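Protein-tyrosine-phosphatase (Vibrio vulnificus, PDB 7DHF) probably catalyses the hydrolysis of phosphotyrosine in proteins to tyrosine and phosphate, as a low-molecular-weight protein tyrosine phosphatase. Local coordinates at residues Phe5-Asn15 and Lys33-Ala42. The protein carries 1 engineered substitution. Residues are numbered along the deposited sequence; the frame is centred on the assembly and turned at random.
Sequences FNKILVVAVGN and KTVASAGIAA. Engineered in segment 5-15: A12 (natural residue Cys). With PO4 (phosphate ion), chain E.
N15 ND2 gives a straight hydrogen bond to S37 OG (2.9 Å), which lies in the plane of the amide. A second bond takes ND2 to S19 OG, and N15 OD1 accepts from the backbone N of Q73, so both ends of the amide are tied and its rotation is fixed. The backbone of N15 brings CB to 3.5 Å from G39 N; with CG opposite the N (chi1 -163°) the amide runs on past A38 to S37. S37 OG is also bonded to E23 OE1 on helix 18-29. Strands 7-12 and 34-39 are in parallel register, K7 beside T34 through A12 beside G39, joined by a ladder from T34 N to I40 N; V10 N to A36 O is 2.8 Å and nearly linear. On one face V10 CG2 meets V35 CG1 (4.0 Å); on the other L9 CD1 folds across A36 CB and the backbone of S37, while V11 CG1 lies against I40 CG1 (3.8 Å). At the start of the pair K33, bent at chi2 (-69°), carries NZ back to F5 O (2.9 Å), approaching from above the carbonyl plane; L149 O is another acceptor. Past the strands V13 O takes A41 N on an in-plane lone pair, pinning the type I turn G39-A42 to the phosphate-binding loop. There V13 N and G14 N both donate to phosphate O4, at 2.8 Å from V13 N, beside the engineered A12, which replaces the predicted nucleophile Cys. This is the first beta-alpha-beta unit of the low-molecular-weight phosphatase fold, with the P-loop following the C-terminal end of strand 7-12: the N15-S37 bond holds the loop on strand 34-39, while the loop's N-H groups converge on the phosphate, an environment that would probably stabilise negative charge.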
ATOM      1  N   PHE A   5       3.344   0.186 -16.839  1.00 19.57           N
ATOM      2  CA  PHE A   5       2.763   0.526 -15.542  1.00 15.80           C
ATOM      3  C   PHE A   5       3.477   1.777 -15.053  1.00 15.64           C
ATOM      4  O   PHE A   5       4.603   1.713 -14.555  1.00 18.26           O
ATOM      5  CB  PHE A   5       2.952  -0.610 -14.543  1.00 15.04           C
ATOM      6  CG  PHE A   5       2.343  -1.916 -14.964  1.00 14.39           C
ATOM      7  CD1 PHE A   5       0.978  -2.032 -15.164  1.00 14.55           C
ATOM      8  CD2 PHE A   5       3.138  -3.035 -15.144  1.00 15.18           C
ATOM      9  CE1 PHE A   5       0.419  -3.241 -15.541  1.00 15.97           C
ATOM     10  CE2 PHE A   5       2.586  -4.243 -15.520  1.00 16.29           C
ATOM     11  CZ  PHE A   5       1.225  -4.345 -15.719  1.00 16.61           C
ATOM     12  N   ASN A   6       2.818   2.924 -15.200  1.00 14.28           N
ATOM     13  CA  ASN A   6       3.388   4.206 -14.810  1.00 14.32           C
ATOM     14  C   ASN A   6       2.780   4.784 -13.546  1.00 13.96           C
ATOM     15  O   ASN A   6       3.488   5.444 -12.782  1.00 15.77           O
ATOM     16  CB  ASN A   6       3.223   5.220 -15.945  1.00 16.51           C
ATOM     17  CG  ASN A   6       4.001   4.829 -17.181  1.00 19.76           C
ATOM     18  OD1 ASN A   6       5.113   4.308 -17.085  1.00 20.77           O
ATOM     19  ND2 ASN A   6       3.420   5.068 -18.347  1.00 21.89           N
ATOM     20  N   LYS A   7       1.493   4.554 -13.309  1.00 13.29           N
ATOM     21  CA  LYS A   7       0.812   5.005 -12.103  1.00 13.50           C
ATOM     22  C   LYS A   7       0.441   3.775 -11.288  1.00 12.02           C
ATOM     23  O   LYS A   7      -0.235   2.872 -11.794  1.00 12.59           O
ATOM     24  CB  LYS A   7      -0.435   5.811 -12.463  1.00 15.31           C
ATOM     25  CG  LYS A   7      -0.139   7.081 -13.248  1.00 17.77           C
ATOM     26  CD  LYS A   7      -1.403   7.873 -13.553  1.00 21.41           C
ATOM     27  CE  LYS A   7      -1.981   8.518 -12.300  1.00 24.37           C
ATOM     28  NZ  LYS A   7      -3.256   9.238 -12.573  1.00 26.61           N
ATOM     29  N   ILE A   8       0.877   3.745 -10.030  1.00 10.80           N
ATOM     30  CA  ILE A   8       0.765   2.568  -9.177  1.00 10.61           C
ATOM     31  C   ILE A   8      -0.023   2.947  -7.931  1.00  9.75           C
ATOM     32  O   ILE A   8       0.290   3.945  -7.272  1.00 10.55           O
ATOM     33  CB  ILE A   8       2.155   2.034  -8.786  1.00 11.29           C
ATOM     34  CG1 ILE A   8       2.988   1.732 -10.035  1.00 12.33           C
ATOM     35  CG2 ILE A   8       2.025   0.791  -7.918  1.00 12.41           C
ATOM     36  CD1 ILE A   8       4.467   1.593  -9.765  1.00 13.52           C
ATOM     37  N   LEU A   9      -1.028   2.139  -7.596  1.00  9.97           N
ATOM     38  CA  LEU A   9      -1.855   2.350  -6.415  1.00  9.63           C
ATOM     39  C   LEU A   9      -1.631   1.191  -5.453  1.00  9.61           C
ATOM     40  O   LEU A   9      -1.911   0.036  -5.792  1.00 10.33           O
ATOM     41  CB  LEU A   9      -3.332   2.434  -6.805  1.00  9.97           C
ATOM     42  CG  LEU A   9      -4.306   2.801  -5.682  1.00 11.00           C
ATOM     43  CD1 LEU A   9      -4.110   4.246  -5.237  1.00 11.20           C
ATOM     44  CD2 LEU A   9      -5.741   2.563  -6.120  1.00 11.93           C
ATOM     45  N   VAL A  10      -1.127   1.499  -4.262  1.00  9.07           N
ATOM     46  CA  VAL A  10      -0.921   0.499  -3.220  1.00  8.85           C
ATOM     47  C   VAL A  10      -2.163   0.471  -2.340  1.00  9.26           C
ATOM     48  O   VAL A  10      -2.597   1.511  -1.833  1.00  9.96           O
ATOM     49  CB  VAL A  10       0.336   0.825  -2.399  1.00  9.73           C
ATOM     50  CG1 VAL A  10       0.560  -0.219  -1.316  1.00  9.90           C
ATOM     51  CG2 VAL A  10       1.548   0.926  -3.313  1.00  9.97           C
ATOM     52  N   VAL A  11      -2.741  -0.715  -2.154  1.00 10.02           N
ATOM     53  CA  VAL A  11      -4.051  -0.845  -1.531  1.00  9.47           C
ATOM     54  C   VAL A  11      -3.984  -1.788  -0.340  1.00  9.56           C
ATOM     55  O   VAL A  11      -3.379  -2.863  -0.408  1.00 10.55           O
ATOM     56  CB  VAL A  11      -5.111  -1.315  -2.547  1.00 11.27           C
ATOM     57  CG1 VAL A  11      -6.431  -1.642  -1.853  1.00 12.56           C
ATOM     58  CG2 VAL A  11      -5.321  -0.249  -3.610  1.00 11.52           C
ATOM     59  N   ALA A  12      -4.619  -1.372   0.752  1.00  9.66           N
ATOM     60  CA  ALA A  12      -4.900  -2.261   1.869  1.00  9.72           C
ATOM     61  C   ALA A  12      -6.277  -1.909   2.422  1.00  9.73           C
ATOM     62  O   ALA A  12      -7.217  -1.724   1.644  1.00 10.64           O
ATOM     63  CB  ALA A  12      -3.794  -2.183   2.919  1.00 10.69           C
ATOM     64  N   VAL A  13      -6.421  -1.801   3.742  1.00 10.49           N
ATOM     65  CA  VAL A  13      -7.731  -1.678   4.385  1.00 10.52           C
ATOM     66  C   VAL A  13      -7.964  -0.271   4.945  1.00  9.75           C
ATOM     67  O   VAL A  13      -8.929   0.399   4.578  1.00 10.69           O
ATOM     68  CB  VAL A  13      -7.938  -2.768   5.458  1.00 12.51           C
ATOM     69  CG1 VAL A  13      -9.274  -2.589   6.170  1.00 13.43           C
ATOM     70  CG2 VAL A  13      -7.850  -4.147   4.826  1.00 15.36           C
ATOM     71  N   GLY A  14      -7.101   0.178   5.853  1.00  9.98           N
ATOM     72  CA  GLY A  14      -7.307   1.459   6.503  1.00 10.09           C
ATOM     73  C   GLY A  14      -6.593   2.616   5.833  1.00  9.34           C
ATOM     74  O   GLY A  14      -6.952   3.779   6.038  1.00 10.09           O
ATOM     75  N   ASN A  15      -5.576   2.304   5.032  1.00  9.30           N
ATOM     76  CA  ASN A  15      -4.732   3.314   4.393  1.00  8.67           C
ATOM     77  C   ASN A  15      -4.051   4.212   5.426  1.00  8.88           C
ATOM     78  O   ASN A  15      -3.873   5.413   5.212  1.00  9.90           O
ATOM     79  CB  ASN A  15      -5.507   4.118   3.341  1.00  9.18           C
ATOM     80  CG  ASN A  15      -4.600   4.886   2.377  1.00  9.15           C
ATOM     81  OD1 ASN A  15      -4.927   5.997   1.959  1.00  9.75           O
ATOM     82  ND2 ASN A  15      -3.469   4.293   2.010  1.00  9.76           N
ATOM     83  N   LYS A  33       7.901   6.881 -11.589  1.00 12.64           N
ATOM     84  CA  LYS A  33       6.512   6.463 -11.513  1.00 12.23           C
ATOM     85  C   LYS A  33       5.769   7.378 -10.551  1.00 12.07           C
ATOM     86  O   LYS A  33       6.375   8.096  -9.751  1.00 12.92           O
ATOM     87  CB  LYS A  33       6.395   5.022 -10.992  1.00 12.86           C
ATOM     88  CG  LYS A  33       7.280   4.019 -11.701  1.00 14.50           C
ATOM     89  CD  LYS A  33       6.835   3.780 -13.125  1.00 15.92           C
ATOM     90  CE  LYS A  33       7.661   2.685 -13.774  1.00 16.35           C
ATOM     91  NZ  LYS A  33       7.284   2.483 -15.193  1.00 16.96           N
ATOM     92  N   THR A  34       4.444   7.333 -10.622  1.00 12.35           N
ATOM     93  CA  THR A  34       3.582   8.021  -9.671  1.00 12.91           C
ATOM     94  C   THR A  34       2.918   6.952  -8.817  1.00 11.50           C
ATOM     95  O   THR A  34       2.210   6.087  -9.342  1.00 12.79           O
ATOM     96  CB  THR A  34       2.523   8.856 -10.392  1.00 15.43           C
ATOM     97  OG1 THR A  34       3.160   9.804 -11.256  1.00 17.60           O
ATOM     98  CG2 THR A  34       1.647   9.602  -9.391  1.00 17.30           C
ATOM     99  N   VAL A  35       3.151   7.010  -7.508  1.00 11.11           N
ATOM    100  CA  VAL A  35       2.648   6.007  -6.578  1.00 10.54           C
ATOM    101  C   VAL A  35       1.726   6.696  -5.585  1.00  9.94           C
ATOM    102  O   VAL A  35       2.080   7.736  -5.017  1.00 11.49           O
ATOM    103  CB  VAL A  35       3.788   5.275  -5.845  1.00 11.10           C
ATOM    104  CG1 VAL A  35       3.246   4.054  -5.119  1.00 10.67           C
ATOM    105  CG2 VAL A  35       4.889   4.875  -6.818  1.00 11.05           C
ATOM    106  N   ALA A  36       0.548   6.114  -5.376  1.00  9.78           N
ATOM    107  CA  ALA A  36      -0.409   6.565  -4.378  1.00  9.83           C
ATOM    108  C   ALA A  36      -0.908   5.341  -3.617  1.00  9.06           C
ATOM    109  O   ALA A  36      -0.460   4.216  -3.857  1.00  9.81           O
ATOM    110  CB  ALA A  36      -1.569   7.325  -5.032  1.00 11.74           C
ATOM    111  N   SER A  37      -1.844   5.551  -2.693  1.00  9.48           N
ATOM    112  CA  SER A  37      -2.395   4.434  -1.940  1.00  9.74           C
ATOM    113  C   SER A  37      -3.830   4.730  -1.532  1.00  9.74           C
ATOM    114  O   SER A  37      -4.278   5.880  -1.538  1.00 10.09           O
ATOM    115  CB  SER A  37      -1.542   4.094  -0.711  1.00  9.36           C
ATOM    116  OG  SER A  37      -1.432   5.198   0.174  1.00  9.88           O
ATOM    117  N   ALA A  38      -4.548   3.669  -1.171  1.00  9.40           N
ATOM    118  CA  ALA A  38      -5.936   3.794  -0.750  1.00  9.58           C
ATOM    119  C   ALA A  38      -6.318   2.584   0.088  1.00 10.13           C
ATOM    120  O   ALA A  38      -5.634   1.557   0.083  1.00 10.49           O
ATOM    121  CB  ALA A  38      -6.880   3.921  -1.949  1.00 10.35           C
ATOM    122  N   GLY A  39      -7.434   2.720   0.798  1.00  9.35           N
ATOM    123  CA  GLY A  39      -7.915   1.671   1.674  1.00 10.39           C
ATOM    124  C   GLY A  39      -9.309   1.195   1.325  1.00 10.03           C
ATOM    125  O   GLY A  39     -10.211   2.003   1.079  1.00 10.57           O
ATOM    126  N   ILE A  40      -9.494  -0.128   1.314  1.00 11.29           N
ATOM    127  CA  ILE A  40     -10.786  -0.720   0.978  1.00 12.31           C
ATOM    128  C   ILE A  40     -11.858  -0.312   1.977  1.00 12.15           C
ATOM    129  O   ILE A  40     -13.043  -0.236   1.628  1.00 12.81           O
ATOM    130  CB  ILE A  40     -10.639  -2.253   0.885  1.00 14.08           C
ATOM    131  CG1 ILE A  40      -9.787  -2.626  -0.327  1.00 15.03           C
ATOM    132  CG2 ILE A  40     -12.003  -2.935   0.815  1.00 15.75           C
ATOM    133  CD1 ILE A  40      -9.228  -4.025  -0.268  1.00 17.14           C
ATOM    134  N   ALA A  41     -11.476  -0.058   3.230  1.00 11.67           N
ATOM    135  CA  ALA A  41     -12.427   0.246   4.293  1.00 12.63           C
ATOM    136  C   ALA A  41     -12.057   1.533   5.021  1.00 11.93           C
ATOM    137  O   ALA A  41     -12.388   1.703   6.197  1.00 12.64           O
ATOM    138  CB  ALA A  41     -12.541  -0.917   5.279  1.00 13.87           C
ATOM    139  N   ALA A  42     -11.370   2.451   4.341  1.00 11.51           N
ATOM    140  CA  ALA A  42     -10.955   3.687   4.997  1.00 11.91           C
ATOM    141  C   ALA A  42     -12.156   4.490   5.478  1.00 11.04           C
ATOM    142  O   ALA A  42     -12.142   5.039   6.585  1.00 12.40           O
ATOM    143  CB  ALA A  42     -10.096   4.519   4.044  1.00 11.95           C
TER
HETATM  144  P   PO4 E 201      -3.427  -0.425   6.111  1.00  9.78           P
HETATM  145  O1  PO4 E 201      -3.781   0.624   7.146  1.00 10.09           O
HETATM  146  O2  PO4 E 201      -2.270  -1.236   6.645  1.00 10.22           O
HETATM  147  O3  PO4 E 201      -3.018   0.303   4.853  1.00 11.78           O
HETATM  148  O4  PO4 E 201      -4.629  -1.311   5.876  1.00 10.73           O
HETATM  149  O   HOH W   1       8.173   4.953 -15.918  1.00 26.68           O
HETATM  150  O   HOH W   2       3.614   8.571 -13.641  1.00 28.26           O